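Local coordinates for protein thiamine pyrophosphokinase (Candida albicans, PDB 2G9Z) that catalyses the magnesium-dependent transfer of pyrophosphate from ATP to thiamine, making thiamine diphosphate, and here holds an analogue of that product, at residues V65-N70 and K158-I163; I87-G92 and Y118-I123; V124-S129 and Y153-K158; I146-Q151 and D184-L189. All blocks are in the same frame, centred on the assembly; numbering follows the deposited sequence.

The four contacts sit on the parallel half of one large mixed sheet and follow its strands outward from 64-68 through 86-90 and 122-125 to 144-147. Contact 1 lays helix 155-170 on the inner strand; contact 2, about 8 Å away between centres, joins the next two strands; contact 3, its centre about 9 Å from those of contacts 1 and 4, ties the end of strand 122-125 to the start of the same helix; contact 4 adds helix 185-195 at the edge. Along the chain, contacts 2 and 3 follow each other inside the loop closed by contact 1, while contact 4 interleaves with contacts 1 and 3. Contacts 2 and 3 share a magnesium, so the sheet leads directly into the active site.

Contact 1: V65-N70 and K158-I163; sequences VLLILN and KSIHCI
Strand 65-68 and helix 158-163 run almost antiparallel, their directions 159° apart and their axes 10.1 Å from each other at closest approach, which sets V65 opposite I163 and L67 opposite S159. It is a worked example of a helix resting on a sheet: V65 and L67 direct their side chains at the helix, while L66 between them points away. On the helix, S159 and I163 stand one turn apart on the facing side, with I160 beside them. V65 touches with its CG1 branch, which lies 3.6 Å from I163 CD1, and the two side chains lie alongside, pointing opposite ways, CG2 of V65 lying 4.2 Å from CG2 of I163. The extended end of I163 (chi2 167°) carries CD1 out to this meeting. L67 works as a fork: its CD1 rests 3.6 Å from S159 CB, and its CD2 is 3.9 Å from I160 CD1, where the two chains are nearly perpendicular. I160 bends at its second torsion (chi2 -64°), bringing CD1 in from the flank. S159 offers mainly its methylene, since OG is hydrogen-bonded to the carbonyl oxygen of D155 one turn earlier in the helix. V88 of strand 86-90 meets both L67 and I163, and I207 of strand 205-210 meets L67 and I160, so the hydrophobic layer continues across neighbouring strands. No hydrogen bond crosses the interface, and every touching residue is buried: the helix is held here by the fit of branched aliphatic groups, while strand 65-68 has backbone partners in strands 86-90 and 205-210 and the helix bonds within itself.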
# COMPACT_ATOMS: atom_id res chain seq x y z
N VAL A 65 -11.83 -8.84 17.86
CA VAL A 65 -12.11 -7.42 17.85
C VAL A 65 -12.21 -6.97 16.41
O VAL A 65 -11.44 -7.43 15.56
CB VAL A 65 -10.97 -6.62 18.51
CG1 VAL A 65 -11.29 -5.13 18.46
CG2 VAL A 65 -10.76 -7.09 19.94
N LEU A 66 -13.16 -6.08 16.13
CA LEU A 66 -13.32 -5.53 14.79
C LEU A 66 -13.00 -4.04 14.87
O LEU A 66 -13.62 -3.30 15.63
CB LEU A 66 -14.76 -5.71 14.30
CG LEU A 66 -15.09 -5.08 12.93
CD1 LEU A 66 -14.22 -5.72 11.86
CD2 LEU A 66 -16.56 -5.27 12.60
N LEU A 67 -12.01 -3.61 14.09
CA LEU A 67 -11.62 -2.21 14.06
C LEU A 67 -12.00 -1.67 12.69
O LEU A 67 -11.56 -2.19 11.67
CB LEU A 67 -10.12 -2.07 14.30
CG LEU A 67 -9.51 -0.67 14.19
CD1 LEU A 67 -10.32 0.33 15.02
CD2 LEU A 67 -8.06 -0.72 14.67
N ILE A 68 -12.83 -0.63 12.68
CA ILE A 68 -13.30 -0.05 11.42
C ILE A 68 -12.76 1.33 11.13
O ILE A 68 -13.09 2.30 11.82
CB ILE A 68 -14.84 0.01 11.41
CG1 ILE A 68 -15.42 -1.37 11.74
CG2 ILE A 68 -15.33 0.50 10.04
CD1 ILE A 68 -16.91 -1.37 11.99
N LEU A 69 -11.93 1.44 10.10
CA LEU A 69 -11.39 2.73 9.72
C LEU A 69 -12.27 3.39 8.66
O LEU A 69 -13.28 2.82 8.25
CB LEU A 69 -9.94 2.59 9.24
CG LEU A 69 -8.93 2.75 10.39
CD1 LEU A 69 -9.21 1.72 11.49
CD2 LEU A 69 -7.51 2.59 9.86
N ASN A 70 -11.87 4.57 8.22
CA ASN A 70 -12.65 5.36 7.28
C ASN A 70 -12.59 5.09 5.77
O ASN A 70 -11.85 5.75 5.04
CB ASN A 70 -12.37 6.84 7.55
CG ASN A 70 -13.34 7.76 6.84
OD1 ASN A 70 -14.46 7.37 6.51
ND2 ASN A 70 -12.91 9.00 6.61
N LYS A 158 -4.61 5.26 18.22
CA LYS A 158 -5.45 5.59 19.37
C LYS A 158 -6.48 4.49 19.58
O LYS A 158 -6.80 4.15 20.73
CB LYS A 158 -6.15 6.94 19.15
CG LYS A 158 -5.18 8.12 19.15
CD LYS A 158 -5.80 9.37 18.57
CE LYS A 158 -4.79 10.51 18.56
NZ LYS A 158 -5.33 11.76 17.96
N SER A 159 -7.00 3.93 18.49
CA SER A 159 -7.99 2.85 18.59
C SER A 159 -7.37 1.57 19.14
O SER A 159 -7.98 0.88 19.96
CB SER A 159 -8.61 2.56 17.21
OG SER A 159 -9.43 3.64 16.79
N ILE A 160 -6.16 1.24 18.68
CA ILE A 160 -5.48 0.05 19.16
C ILE A 160 -5.26 0.18 20.66
O ILE A 160 -5.48 -0.77 21.42
CB ILE A 160 -4.11 -0.14 18.45
CG1 ILE A 160 -4.32 -0.51 16.98
CG2 ILE A 160 -3.29 -1.21 19.17
CD1 ILE A 160 -5.02 -1.85 16.78
N HIS A 161 -4.81 1.35 21.10
CA HIS A 161 -4.58 1.59 22.52
C HIS A 161 -5.87 1.40 23.30
O HIS A 161 -5.88 0.84 24.39
CB HIS A 161 -4.04 3.01 22.72
CG HIS A 161 -2.57 3.12 22.52
ND1 HIS A 161 -1.95 4.32 22.22
CD2 HIS A 161 -1.58 2.20 22.59
CE1 HIS A 161 -0.65 4.12 22.11
NE2 HIS A 161 -0.40 2.84 22.33
N CYS A 162 -6.97 1.88 22.72
CA CYS A 162 -8.27 1.74 23.36
C CYS A 162 -8.60 0.25 23.49
O CYS A 162 -9.14 -0.19 24.51
CB CYS A 162 -9.35 2.44 22.53
SG CYS A 162 -11.04 2.03 23.00
N ILE A 163 -8.29 -0.51 22.45
CA ILE A 163 -8.55 -1.95 22.44
C ILE A 163 -7.72 -2.65 23.51
O ILE A 163 -8.22 -3.50 24.26
CB ILE A 163 -8.23 -2.56 21.06
CG1 ILE A 163 -9.31 -2.14 20.05
CG2 ILE A 163 -8.15 -4.09 21.16
CD1 ILE A 163 -8.97 -2.41 18.60

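Contact 2: I87-G92 and Y118-I123; sequences IVCADG and YIPDYI. With MG (magnesium ion), chain C.
D121 folds back onto I87 because its CG stands beside its own backbone N (chi1 -68°) and its carboxylate is then turned steeply (chi2 -88°), so that OD2 reaches the backbone of the neighbouring strand. There OD2 accepts from I87 N at 2.9 Å, on the anti side of the carboxylate and moderately out of its plane. The carbonyl of I87 is engaged too: its O receives Y122 N at 3.3 Å, in the carbonyl plane, and a weak second bond from D121 N. One step on, C89 N donates to Y122 O over 2.9 Å, nearly straight at 169°. These bonds set V88 beside Y122 and C89 beside I123 in parallel register. C89 SG lies 3.8 Å from P120 CB, while on the other face V88 CG2 approaches Y122 CD2 obliquely at 4.2 Å; the phenol oxygen of Y122 is hydrogen-bonded to H166 and W176. Past the strand end, D91 OD2 binds a magnesium at 2.3 Å, a site that D126, D128, D155 and a water also serve. Two neighbouring parallel strands with helix 93-100 between them in the chain, and a metal-binding acid where one ends, are consistent with a beta-alpha-beta unit of a Rossmann-like fold.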
# COMPACT_ATOMS: atom_id res chain seq x y z
N ILE A 87 -16.32 -4.10 19.02
CA ILE A 87 -16.20 -3.41 17.75
C ILE A 87 -15.78 -1.97 18.02
O ILE A 87 -16.38 -1.28 18.85
CB ILE A 87 -17.53 -3.38 16.96
CG1 ILE A 87 -17.97 -4.80 16.58
CG2 ILE A 87 -17.35 -2.55 15.69
CD1 ILE A 87 -18.66 -5.56 17.69
N VAL A 88 -14.75 -1.51 17.33
CA VAL A 88 -14.24 -0.15 17.49
C VAL A 88 -14.19 0.60 16.17
O VAL A 88 -13.69 0.07 15.17
CB VAL A 88 -12.81 -0.16 18.07
CG1 VAL A 88 -12.28 1.27 18.19
CG2 VAL A 88 -12.78 -0.87 19.40
N CYS A 89 -14.70 1.83 16.15
CA CYS A 89 -14.65 2.65 14.95
C CYS A 89 -13.60 3.73 15.16
O CYS A 89 -13.62 4.44 16.17
CB CYS A 89 -15.99 3.33 14.66
SG CYS A 89 -17.30 2.26 14.09
N ALA A 90 -12.67 3.85 14.22
CA ALA A 90 -11.65 4.88 14.31
C ALA A 90 -12.20 6.11 13.58
O ALA A 90 -12.23 6.13 12.36
CB ALA A 90 -10.35 4.40 13.65
N ASP A 91 -12.65 7.10 14.35
CA ASP A 91 -13.20 8.34 13.80
C ASP A 91 -14.12 8.09 12.60
O ASP A 91 -15.21 7.54 12.76
CB ASP A 91 -12.06 9.28 13.40
CG ASP A 91 -12.54 10.71 13.14
OD1 ASP A 91 -13.76 10.96 13.16
OD2 ASP A 91 -11.70 11.59 12.91
N GLY A 92 -13.68 8.50 11.42
CA GLY A 92 -14.46 8.33 10.20
C GLY A 92 -15.05 6.95 10.00
O GLY A 92 -16.04 6.79 9.29
N TYR A 118 -26.39 -2.67 15.27
CA TYR A 118 -24.94 -2.75 15.21
C TYR A 118 -24.30 -1.46 15.70
O TYR A 118 -23.83 -0.64 14.91
CB TYR A 118 -24.53 -3.07 13.78
CG TYR A 118 -25.17 -4.35 13.29
CD1 TYR A 118 -24.58 -5.59 13.54
CD2 TYR A 118 -26.40 -4.34 12.63
CE1 TYR A 118 -25.20 -6.78 13.16
CE2 TYR A 118 -27.03 -5.52 12.25
CZ TYR A 118 -26.43 -6.74 12.52
OH TYR A 118 -27.05 -7.90 12.15
N ILE A 119 -24.29 -1.30 17.02
CA ILE A 119 -23.71 -0.13 17.64
C ILE A 119 -22.30 -0.47 18.08
O ILE A 119 -22.08 -1.46 18.78
CB ILE A 119 -24.52 0.31 18.88
CG1 ILE A 119 -26.01 0.43 18.53
CG2 ILE A 119 -23.99 1.64 19.40
CD1 ILE A 119 -26.32 1.40 17.41
N PRO A 120 -21.31 0.33 17.66
CA PRO A 120 -19.93 0.04 18.05
C PRO A 120 -19.69 0.28 19.54
O PRO A 120 -20.28 1.18 20.14
CB PRO A 120 -19.13 1.00 17.16
CG PRO A 120 -20.03 2.19 17.10
CD PRO A 120 -21.40 1.57 16.88
N ASP A 121 -18.84 -0.55 20.13
CA ASP A 121 -18.51 -0.42 21.54
C ASP A 121 -17.78 0.89 21.81
O ASP A 121 -18.08 1.58 22.79
CB ASP A 121 -17.66 -1.60 21.98
CG ASP A 121 -18.42 -2.90 21.97
OD1 ASP A 121 -19.06 -3.22 23.00
OD2 ASP A 121 -18.41 -3.60 20.93
N TYR A 122 -16.83 1.23 20.95
CA TYR A 122 -16.05 2.45 21.10
C TYR A 122 -15.89 3.19 19.78
O TYR A 122 -15.83 2.57 18.71
CB TYR A 122 -14.64 2.13 21.62
CG TYR A 122 -14.54 1.45 22.96
CD1 TYR A 122 -14.41 2.19 24.14
CD2 TYR A 122 -14.54 0.06 23.05
CE1 TYR A 122 -14.26 1.56 25.37
CE2 TYR A 122 -14.40 -0.59 24.28
CZ TYR A 122 -14.26 0.17 25.44
OH TYR A 122 -14.10 -0.47 26.64
N ILE A 123 -15.82 4.51 19.86
CA ILE A 123 -15.58 5.36 18.69
C ILE A 123 -14.47 6.28 19.19
O ILE A 123 -14.69 7.05 20.12
CB ILE A 123 -16.81 6.21 18.33
CG1 ILE A 123 -17.95 5.31 17.83
CG2 ILE A 123 -16.43 7.22 17.25
CD1 ILE A 123 -19.21 6.07 17.47
MG MG C . -9.39 11.66 12.49
O HOH W 1 -9.54 10.92 10.25

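Contact 3: V124-S129 and Y153-K158; sequences VGDFDS and YNDFTK. With MG (magnesium ion), chain C; MG (magnesium ion), chain D; VNP (3-[(4-amino-2-methylpyrimidin-5-yl)methyl]-5-(2-{[hydroxy(phosphonoamino)phosphoryl]oxy}ethyl)-4-methyl-1,3-thiazol-3-I um), chain H.
The carboxylates of D126 and D155 stand nearly perpendicular, their planes 78° apart, and D155 divides its oxygens between two tasks. On its syn side, 29° out of the plane, OD1 accepts from D126 N at 3.0 Å; OD2 binds the first magnesium at 2.2 Å. The ring of F127 has the G125 carbonyl oxygen over the centre of one face. D126 and D128 each bridge two magnesiums, OD1 to the first and OD2 to the second; the single atom O1B of the bound thiamine diphosphate analogue also binds both. D126 OD1 lies 3.1 Å from D155 OD1, a pair of acceptors whose repulsion the metal and the D126 N-H probably offset. D155 N donates to ligand atom O2B at 2.7 Å, placing the phosphate at the start of helix 155-170. N154 caps that helix, its OD1 accepting from T157 N almost straight (177°). V124 CG2 packs 3.7 Å from K158 CB, and K158 NZ bonds to the carbonyls of Q148 and S150. D91 adds the remaining acid to the first metal, and D155 and K158 belong to a further magnesium site. A DxD-like pair of aspartates after a strand, facing a helix N-terminus, thus holds two of the magnesiums at the analogue's diphosphate-like group.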
# COMPACT_ATOMS: atom_id res chain seq x y z
N VAL A 124 -13.29 6.18 18.59
CA VAL A 124 -12.16 6.99 19.04
C VAL A 124 -11.38 7.72 17.95
O VAL A 124 -11.45 7.37 16.78
CB VAL A 124 -11.18 6.14 19.91
CG1 VAL A 124 -11.74 4.73 20.11
CG2 VAL A 124 -9.80 6.10 19.29
N GLY A 125 -10.63 8.74 18.37
CA GLY A 125 -9.83 9.52 17.44
C GLY A 125 -9.93 11.00 17.70
O GLY A 125 -10.50 11.41 18.72
N ASP A 126 -9.39 11.82 16.81
CA ASP A 126 -9.46 13.27 16.99
C ASP A 126 -10.77 13.84 16.46
O ASP A 126 -11.05 15.02 16.62
CB ASP A 126 -8.27 13.96 16.33
CG ASP A 126 -8.09 13.54 14.90
OD1 ASP A 126 -8.93 12.79 14.38
OD2 ASP A 126 -7.09 13.96 14.29
N PHE A 127 -11.57 12.98 15.84
CA PHE A 127 -12.87 13.33 15.29
C PHE A 127 -12.94 14.45 14.26
O PHE A 127 -13.84 15.29 14.31
CB PHE A 127 -13.84 13.66 16.44
CG PHE A 127 -14.05 12.52 17.40
CD1 PHE A 127 -14.01 11.21 16.95
CD2 PHE A 127 -14.31 12.76 18.74
CE1 PHE A 127 -14.22 10.14 17.83
CE2 PHE A 127 -14.53 11.71 19.62
CZ PHE A 127 -14.49 10.40 19.17
N ASP A 128 -12.00 14.46 13.32
CA ASP A 128 -12.03 15.47 12.28
C ASP A 128 -12.61 14.91 10.98
O ASP A 128 -12.65 15.60 9.96
CB ASP A 128 -10.63 16.03 12.02
CG ASP A 128 -9.60 14.95 11.78
OD1 ASP A 128 -9.96 13.77 11.67
OD2 ASP A 128 -8.41 15.31 11.69
N SER A 129 -13.08 13.67 11.03
CA SER A 129 -13.68 13.05 9.86
C SER A 129 -15.10 12.57 10.15
O SER A 129 -15.97 12.65 9.29
CB SER A 129 -12.82 11.88 9.35
OG SER A 129 -12.80 10.81 10.28
N TYR A 153 -0.25 10.96 17.24
CA TYR A 153 -0.74 9.59 17.08
C TYR A 153 -1.97 9.68 16.16
O TYR A 153 -2.74 10.62 16.26
CB TYR A 153 -1.19 9.01 18.42
CG TYR A 153 -0.13 8.93 19.49
CD1 TYR A 153 0.72 7.82 19.56
CD2 TYR A 153 0.02 9.94 20.44
CE1 TYR A 153 1.68 7.72 20.58
CE2 TYR A 153 0.97 9.85 21.45
CZ TYR A 153 1.80 8.73 21.51
OH TYR A 153 2.72 8.62 22.53
N ASN A 154 -2.15 8.71 15.26
CA ASN A 154 -3.32 8.74 14.38
C ASN A 154 -4.49 7.97 14.99
O ASN A 154 -4.35 7.31 16.02
CB ASN A 154 -2.99 8.19 12.99
CG ASN A 154 -2.61 6.72 13.00
OD1 ASN A 154 -2.87 6.00 13.97
ND2 ASN A 154 -2.00 6.26 11.92
N ASP A 155 -5.65 8.03 14.34
CA ASP A 155 -6.83 7.35 14.85
C ASP A 155 -6.64 5.85 14.98
O ASP A 155 -7.23 5.22 15.85
CB ASP A 155 -8.03 7.65 13.96
CG ASP A 155 -8.35 9.12 13.92
OD1 ASP A 155 -8.10 9.81 14.93
OD2 ASP A 155 -8.86 9.58 12.89
N PHE A 156 -5.84 5.28 14.08
CA PHE A 156 -5.58 3.85 14.12
C PHE A 156 -4.93 3.47 15.43
O PHE A 156 -5.40 2.58 16.15
CB PHE A 156 -4.66 3.44 12.97
CG PHE A 156 -4.28 1.99 13.00
CD1 PHE A 156 -5.14 1.02 12.48
CD2 PHE A 156 -3.09 1.57 13.59
CE1 PHE A 156 -4.82 -0.33 12.55
CE2 PHE A 156 -2.77 0.22 13.66
CZ PHE A 156 -3.63 -0.74 13.14
N THR A 157 -3.82 4.13 15.74
CA THR A 157 -3.07 3.86 16.96
C THR A 157 -3.90 4.14 18.21
O THR A 157 -3.89 3.35 19.15
CB THR A 157 -1.78 4.69 16.99
OG1 THR A 157 -0.96 4.33 15.87
CG2 THR A 157 -1.00 4.42 18.27
N LYS A 158 -4.61 5.26 18.22
CA LYS A 158 -5.45 5.59 19.37
C LYS A 158 -6.48 4.49 19.58
O LYS A 158 -6.80 4.15 20.73
CB LYS A 158 -6.15 6.94 19.15
CG LYS A 158 -5.18 8.12 19.15
CD LYS A 158 -5.80 9.37 18.57
CE LYS A 158 -4.79 10.51 18.56
NZ LYS A 158 -5.33 11.76 17.96
MG MG C . -9.39 11.66 12.49
MG MG D . -6.82 13.92 12.07
O2G VNP H . -5.74 13.74 10.30
PG VNP H . -5.82 12.49 9.30
O3G VNP H . -4.91 12.68 8.15
O1G VNP H . -7.36 12.39 8.83
N3B VNP H . -5.49 11.14 10.14
PB VNP H . -5.92 11.21 11.70
O2B VNP H . -5.71 9.88 12.31
O1B VNP H . -7.28 11.79 11.77
O1 VNP H . -4.89 12.27 12.35
C7 VNP H . -3.47 12.10 12.38
C12 VNP H . -2.97 12.86 13.61
C11 VNP H . -1.46 12.92 13.82
C10 VNP H . -0.69 13.95 12.99
CM4 VNP H . -1.31 15.28 12.55
S1 VNP H . -0.48 11.42 13.46
C9 VNP H . 0.92 12.35 12.99
N5 VNP H . 0.55 13.59 12.68
C7A VNP H . 1.43 14.51 11.93
C5A VNP H . 2.92 14.24 12.13
C6A VNP H . 3.63 13.84 11.00
N1A VNP H . 4.95 13.70 11.05
C2A VNP H . 5.63 13.92 12.18
CM2 VNP H . 7.15 13.77 12.19
N3A VNP H . 4.98 14.29 13.29
C4A VNP H . 3.65 14.45 13.30
N4A VNP H . 3.04 14.81 14.42
O HOH W 1 -9.54 10.92 10.25

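Contact 4: I146-Q151 and D184-L189. With VNP (3-[(4-amino-2-methylpyrimidin-5-yl)methyl]-5-(2-{[hydroxy(phosphonoamino)phosphoryl]oxy}ethyl)-4-methyl-1,3-thiazol-3-I um), chain H.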
# COMPACT_ATOMS: atom_id res chain seq x y z
N ILE A 146 -14.36 8.28 22.78
CA ILE A 146 -13.06 8.64 23.32
C ILE A 146 -12.36 9.60 22.37
O ILE A 146 -11.71 9.17 21.42
CB ILE A 146 -12.17 7.40 23.54
CG1 ILE A 146 -12.89 6.40 24.44
CG2 ILE A 146 -10.85 7.82 24.17
CD1 ILE A 146 -12.09 5.13 24.69
N ARG A 147 -12.51 10.89 22.61
CA ARG A 147 -11.88 11.90 21.77
C ARG A 147 -10.44 12.12 22.19
O ARG A 147 -10.14 12.28 23.38
CB ARG A 147 -12.66 13.22 21.83
CG ARG A 147 -12.12 14.29 20.89
CD ARG A 147 -13.18 15.33 20.56
NE ARG A 147 -12.73 16.25 19.51
CZ ARG A 147 -13.54 16.96 18.73
NH1 ARG A 147 -14.86 16.87 18.89
NH2 ARG A 147 -13.04 17.76 17.80
N GLN A 148 -9.53 12.12 21.22
CA GLN A 148 -8.11 12.34 21.48
C GLN A 148 -7.59 13.30 20.42
O GLN A 148 -7.49 12.95 19.25
CB GLN A 148 -7.37 11.00 21.39
CG GLN A 148 -7.82 9.97 22.41
CD GLN A 148 -7.32 10.28 23.81
OE1 GLN A 148 -7.90 11.08 24.55
NE2 GLN A 148 -6.21 9.65 24.19
N SER A 149 -7.25 14.51 20.85
CA SER A 149 -6.77 15.53 19.94
C SER A 149 -5.27 15.49 19.63
O SER A 149 -4.79 16.29 18.83
CB SER A 149 -7.12 16.92 20.48
OG SER A 149 -6.38 17.20 21.65
N SER A 150 -4.53 14.57 20.24
CA SER A 150 -3.09 14.51 19.98
C SER A 150 -2.74 14.53 18.50
O SER A 150 -3.37 13.84 17.70
CB SER A 150 -2.48 13.25 20.60
OG SER A 150 -1.14 13.13 20.14
N GLN A 151 -1.71 15.30 18.17
CA GLN A 151 -1.23 15.45 16.80
C GLN A 151 -0.08 14.53 16.48
O GLN A 151 0.51 14.61 15.40
CB GLN A 151 -0.78 16.90 16.58
CG GLN A 151 -1.83 17.92 16.90
CD GLN A 151 -3.11 17.62 16.18
OE1 GLN A 151 -4.12 18.30 16.35
NE2 GLN A 151 -3.07 16.58 15.36
N ASP A 184 -3.80 12.98 24.79
CA ASP A 184 -3.24 11.65 24.58
C ASP A 184 -3.40 10.77 25.81
O ASP A 184 -2.49 10.02 26.16
CB ASP A 184 -1.77 11.78 24.18
CG ASP A 184 -0.98 12.66 25.13
OD1 ASP A 184 -1.60 13.38 25.93
OD2 ASP A 184 0.27 12.63 25.07
N GLY A 185 -4.56 10.86 26.45
CA GLY A 185 -4.82 10.06 27.64
C GLY A 185 -4.66 8.57 27.41
O GLY A 185 -4.11 7.87 28.25
N LEU A 186 -5.13 8.08 26.26
CA LEU A 186 -5.01 6.66 25.95
C LEU A 186 -3.54 6.25 25.91
O LEU A 186 -3.15 5.23 26.48
CB LEU A 186 -5.66 6.34 24.60
CG LEU A 186 -7.18 6.50 24.49
CD1 LEU A 186 -7.61 6.16 23.06
CD2 LEU A 186 -7.89 5.59 25.49
N ALA A 187 -2.73 7.05 25.22
CA ALA A 187 -1.31 6.78 25.09
C ALA A 187 -0.64 6.82 26.46
O ALA A 187 0.14 5.94 26.80
CB ALA A 187 -0.66 7.80 24.16
N LYS A 188 -0.97 7.85 27.23
CA LYS A 188 -0.40 7.99 28.57
C LYS A 188 -0.81 6.80 29.42
O LYS A 188 0.03 6.10 29.96
CB LYS A 188 -0.89 9.28 29.23
CG LYS A 188 -0.35 10.55 28.58
CD LYS A 188 -0.90 11.79 29.27
CE LYS A 188 -0.33 13.06 28.64
NZ LYS A 188 -0.82 14.28 29.33
N LEU A 189 -2.12 6.56 29.51
CA LEU A 189 -2.65 5.46 30.31
C LEU A 189 -1.98 4.14 29.99
O LEU A 189 -1.55 3.42 30.90
CB LEU A 189 -4.16 5.33 30.09
CG LEU A 189 -5.00 4.78 31.25
CD1 LEU A 189 -6.43 4.56 30.78
CD2 LEU A 189 -4.42 3.48 31.75
O2G VNP H . -5.74 13.74 10.30
PG VNP H . -5.82 12.49 9.30
O3G VNP H . -4.91 12.68 8.15
O1G VNP H . -7.36 12.39 8.83
N3B VNP H . -5.49 11.14 10.14
PB VNP H . -5.92 11.21 11.70
O2B VNP H . -5.71 9.88 12.31
O1B VNP H . -7.28 11.79 11.77
O1 VNP H . -4.89 12.27 12.35
C7 VNP H . -3.47 12.10 12.38
C12 VNP H . -2.97 12.86 13.61
C11 VNP H . -1.46 12.92 13.82
C10 VNP H . -0.69 13.95 12.99
CM4 VNP H . -1.31 15.28 12.55
S1 VNP H . -0.48 11.42 13.46
C9 VNP H . 0.92 12.35 12.99
N5 VNP H . 0.55 13.59 12.68
C7A VNP H . 1.43 14.51 11.93
C5A VNP H . 2.92 14.24 12.13
C6A VNP H . 3.63 13.84 11.00
N1A VNP H . 4.95 13.70 11.05
C2A VNP H . 5.63 13.92 12.18
CM2 VNP H . 7.15 13.77 12.19
N3A VNP H . 4.98 14.29 13.29
C4A VNP H . 3.65 14.45 13.30
N4A VNP H . 3.04 14.81 14.42
O HOH W 2 0.49 13.96 21.93
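S150 OG has two partners, a water 2.6 Å away and the backbone N of Y152, while its CB rests against D184 CB at 3.9 Å. The same water donates a weak bond, 3.4 Å long, to D184 OD2, which loosely ties the loop after strand 144-147 to the start of helix 185-195. D184 is the residue just before that helix, yet its side chain makes no capping bond; its OD1 has a long salt bridge to K188 NZ, 3.6 Å away, and K188 has a further weak, long ion pair with D181. Deeper in, L186 provides the apolar part. Its CD1 comes 3.8 Å from I146 CG2, the two chains crossing at a slant. CG of Q148, anti to its carbonyl carbon (chi1 -62°), lies 3.9 Å from the same L186 CD1. Backbone bonds from S149 to E182 and from S150 to V183 join the same loop to the residues leading into the helix. Beyond S150, Q151 lines the ligand pocket and packs on Y298 of the second subunit. The chemistry is thus graded, from aliphatic contact between strand and helix to a hydrated polar link: the negative D184 probably suits the helix start, and the loop that carries Q151 is tied both by backbone bonds to E182 and V183 and by the S150-water-D184 link.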